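Local coordinates for ribonuclease (Nicotiana glutinosa, PDB 1IYB), which binds guanosine-5'-monophosphate in a pocket that recognises guanine and, as a ribonuclease of the T2 family, probably cleaves RNA, at residues I73-Q78 with K117-K122. Numbering follows the deposited sequence.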
ATOM      1  N   ILE A  73      -4.948  22.555  15.380  1.00 11.34           N
ATOM      2  CA  ILE A  73      -6.110  21.711  15.638  1.00 12.43           C
ATOM      3  C   ILE A  73      -7.482  22.330  15.363  1.00 11.66           C
ATOM      4  O   ILE A  73      -8.324  21.691  14.737  1.00 11.72           O
ATOM      5  CB  ILE A  73      -6.079  21.162  17.084  1.00 13.08           C
ATOM      6  CG1 ILE A  73      -4.860  20.247  17.254  1.00 15.48           C
ATOM      7  CG2 ILE A  73      -7.352  20.389  17.387  1.00 14.97           C
ATOM      8  CD1 ILE A  73      -4.869  19.022  16.348  1.00 17.39           C
ATOM      9  N   SER A  74      -7.721  23.555  15.818  1.00 11.68           N
ATOM     10  CA  SER A  74      -9.025  24.162  15.568  1.00 11.83           C
ATOM     11  C   SER A  74      -9.308  24.270  14.070  1.00 11.01           C
ATOM     12  O   SER A  74     -10.438  24.051  13.632  1.00 11.17           O
ATOM     13  CB  SER A  74      -9.133  25.544  16.233  1.00 13.01           C
ATOM     14  OG  SER A  74      -8.186  26.464  15.722  1.00 18.11           O
ATOM     15  N   ARG A  75      -8.283  24.592  13.287  1.00 10.15           N
ATOM     16  CA  ARG A  75      -8.446  24.716  11.839  1.00  9.64           C
ATOM     17  C   ARG A  75      -8.639  23.340  11.196  1.00  9.52           C
ATOM     18  O   ARG A  75      -9.387  23.193  10.225  1.00  8.60           O
ATOM     19  CB  ARG A  75      -7.234  25.431  11.232  1.00 11.36           C
ATOM     20  CG  ARG A  75      -7.120  26.895  11.645  1.00 14.56           C
ATOM     21  CD  ARG A  75      -5.774  27.490  11.249  1.00 16.82           C
ATOM     22  NE  ARG A  75      -5.570  27.459   9.803  1.00 21.67           N
ATOM     23  CZ  ARG A  75      -4.438  27.800   9.199  1.00 22.57           C
ATOM     24  NH1 ARG A  75      -3.395  28.199   9.914  1.00 23.19           N
ATOM     25  NH2 ARG A  75      -4.349  27.744   7.876  1.00 24.05           N
ATOM     26  N   MET A  76      -7.969  22.333  11.748  1.00  9.22           N
ATOM     27  CA  MET A  76      -8.075  20.970  11.241  1.00 10.05           C
ATOM     28  C   MET A  76      -9.452  20.385  11.553  1.00  9.36           C
ATOM     29  O   MET A  76     -10.003  19.604  10.777  1.00  8.51           O
ATOM     30  CB  MET A  76      -6.969  20.105  11.851  1.00  9.34           C
ATOM     31  CG  MET A  76      -5.588  20.422  11.289  1.00 10.99           C
ATOM     32  SD  MET A  76      -4.203  19.792  12.266  1.00 10.25           S
ATOM     33  CE  MET A  76      -4.459  18.019  12.146  1.00 12.60           C
ATOM     34  N   GLN A  77     -10.012  20.772  12.693  1.00  9.33           N
ATOM     35  CA  GLN A  77     -11.329  20.284  13.071  1.00  9.70           C
ATOM     36  C   GLN A  77     -12.375  20.787  12.080  1.00  9.38           C
ATOM     37  O   GLN A  77     -13.317  20.073  11.736  1.00 11.05           O
ATOM     38  CB  GLN A  77     -11.659  20.738  14.496  1.00  9.67           C
ATOM     39  CG  GLN A  77     -10.920  19.920  15.545  1.00 10.34           C
ATOM     40  CD  GLN A  77     -10.924  20.547  16.927  1.00 11.86           C
ATOM     41  OE1 GLN A  77     -10.657  19.871  17.921  1.00 12.56           O
ATOM     42  NE2 GLN A  77     -11.205  21.842  16.996  1.00 11.95           N
ATOM     43  N   GLN A  78     -12.195  22.013  11.602  1.00  8.36           N
ATOM     44  CA  GLN A  78     -13.133  22.591  10.650  1.00  9.58           C
ATOM     45  C   GLN A  78     -12.898  22.173   9.204  1.00  8.74           C
ATOM     46  O   GLN A  78     -13.854  21.944   8.460  1.00 10.83           O
ATOM     47  CB  GLN A  78     -13.088  24.121  10.731  1.00 12.27           C
ATOM     48  CG  GLN A  78     -13.522  24.673  12.074  1.00 16.96           C
ATOM     49  CD  GLN A  78     -14.870  24.132  12.503  1.00 19.99           C
ATOM     50  OE1 GLN A  78     -15.851  24.237  11.768  1.00 23.11           O
ATOM     51  NE2 GLN A  78     -14.925  23.546  13.695  1.00 19.53           N
ATOM     52  N   LYS A 117       0.712  23.279   5.530  1.00  7.04           N
ATOM     53  CA  LYS A 117       0.646  23.414   4.082  1.00  6.71           C
ATOM     54  C   LYS A 117      -0.715  22.941   3.573  1.00  5.85           C
ATOM     55  O   LYS A 117      -1.320  23.579   2.711  1.00  5.91           O
ATOM     56  CB  LYS A 117       1.762  22.607   3.407  1.00  6.92           C
ATOM     57  CG  LYS A 117       1.764  22.718   1.887  1.00  8.34           C
ATOM     58  CD  LYS A 117       2.069  24.132   1.421  1.00  9.54           C
ATOM     59  CE  LYS A 117       1.999  24.233  -0.095  1.00 11.47           C
ATOM     60  NZ  LYS A 117       2.457  25.568  -0.586  1.00 14.01           N
ATOM     61  N   ALA A 118      -1.195  21.821   4.103  1.00  6.28           N
ATOM     62  CA  ALA A 118      -2.489  21.293   3.685  1.00  6.03           C
ATOM     63  C   ALA A 118      -3.594  22.306   3.989  1.00  6.78           C
ATOM     64  O   ALA A 118      -4.496  22.517   3.177  1.00  6.45           O
ATOM     65  CB  ALA A 118      -2.773  19.976   4.398  1.00  6.68           C
ATOM     66  N   LEU A 119      -3.522  22.921   5.165  1.00  6.53           N
ATOM     67  CA  LEU A 119      -4.516  23.910   5.565  1.00  6.39           C
ATOM     68  C   LEU A 119      -4.453  25.150   4.683  1.00  7.50           C
ATOM     69  O   LEU A 119      -5.489  25.713   4.320  1.00  8.03           O
ATOM     70  CB  LEU A 119      -4.308  24.307   7.028  1.00  7.37           C
ATOM     71  CG  LEU A 119      -4.704  23.250   8.058  1.00  8.90           C
ATOM     72  CD1 LEU A 119      -4.275  23.701   9.446  1.00 10.51           C
ATOM     73  CD2 LEU A 119      -6.210  23.028   8.015  1.00  9.92           C
ATOM     74  N   ASP A 120      -3.241  25.577   4.339  1.00  6.56           N
ATOM     75  CA  ASP A 120      -3.075  26.754   3.495  1.00  8.42           C
ATOM     76  C   ASP A 120      -3.590  26.483   2.083  1.00  7.94           C
ATOM     77  O   ASP A 120      -4.221  27.348   1.470  1.00  7.74           O
ATOM     78  CB  ASP A 120      -1.605  27.194   3.481  1.00  9.92           C
ATOM     79  CG  ASP A 120      -1.181  27.860   4.791  1.00 11.26           C
ATOM     80  OD1 ASP A 120       0.027  28.144   4.961  1.00 14.25           O
ATOM     81  OD2 ASP A 120      -2.052  28.110   5.654  1.00 12.99           O
ATOM     82  N   LEU A 121      -3.331  25.282   1.568  1.00  7.11           N
ATOM     83  CA  LEU A 121      -3.807  24.907   0.239  1.00  6.35           C
ATOM     84  C   LEU A 121      -5.340  24.864   0.236  1.00  7.00           C
ATOM     85  O   LEU A 121      -5.983  25.255  -0.738  1.00  7.64           O
ATOM     86  CB  LEU A 121      -3.248  23.534  -0.158  1.00  6.52           C
ATOM     87  CG  LEU A 121      -1.784  23.520  -0.610  1.00  5.94           C
ATOM     88  CD1 LEU A 121      -1.249  22.096  -0.590  1.00  6.05           C
ATOM     89  CD2 LEU A 121      -1.680  24.131  -2.006  1.00  7.68           C
ATOM     90  N   LYS A 122      -5.913  24.400   1.343  1.00  5.78           N
ATOM     91  CA  LYS A 122      -7.362  24.301   1.482  1.00  7.92           C
ATOM     92  C   LYS A 122      -8.005  25.684   1.376  1.00  7.84           C
ATOM     93  O   LYS A 122      -9.009  25.864   0.687  1.00  8.45           O
ATOM     94  CB  LYS A 122      -7.698  23.650   2.830  1.00  8.14           C
ATOM     95  CG  LYS A 122      -9.181  23.505   3.160  1.00 11.47           C
ATOM     96  CD  LYS A 122      -9.898  22.608   2.173  1.00 12.84           C
ATOM     97  CE  LYS A 122     -11.229  22.115   2.740  1.00 13.03           C
ATOM     98  NZ  LYS A 122     -12.136  23.225   3.148  1.00 13.37           N
TER
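Leu119 of helix 111-124 packs against Arg75 and Met76 of helix 73-79, and it illustrates how one leucine can join two helices whose axes stay 10.7 Å apart at these segments, crossing at 52°. Its two methyls share the work. Leu119 CD1 sits against Arg75 CB and, at 4.0 Å, against Met76 CG. Leu119 CD2 lies by the Arg75 carbonyl, 3.9 Å from Arg75 O. Met76 meets the leucine at roughly a right angle and also touches Trp94 of helix 91-102; on its own side Leu119 also touches Ile42 of strand 41-48, so the packed half borders both a third helix and the sheet.

The outer side is polar and partly exposed. A bend at chi3 swings the Arg75 guanidinium over Leu119, whose CD1 lies 3.9 Å above one face, off toward the rim, while Arg75 NH2 comes 3.5 Å from Leu119 CB. The same Arg75 NH2 reaches Asp120 OD2 at 3.2 Å in a salt bridge, with an N-H...O angle of 155°. The acceptor lies almost in the guanidinium plane, and the carboxylate is turned by just 22° from it. Asp120 OD1 is paired with Lys116, so its two oxygens serve two cations. An alanine in place of Arg75 is likely to uncover the outer side of Leu119 and leave Asp120 with Lys116 as its remaining cationic partner here. The chemistry implies a division of labour: apolar contact probably contributes to the helix spacing, and one salt bridge lies at the partly exposed edge.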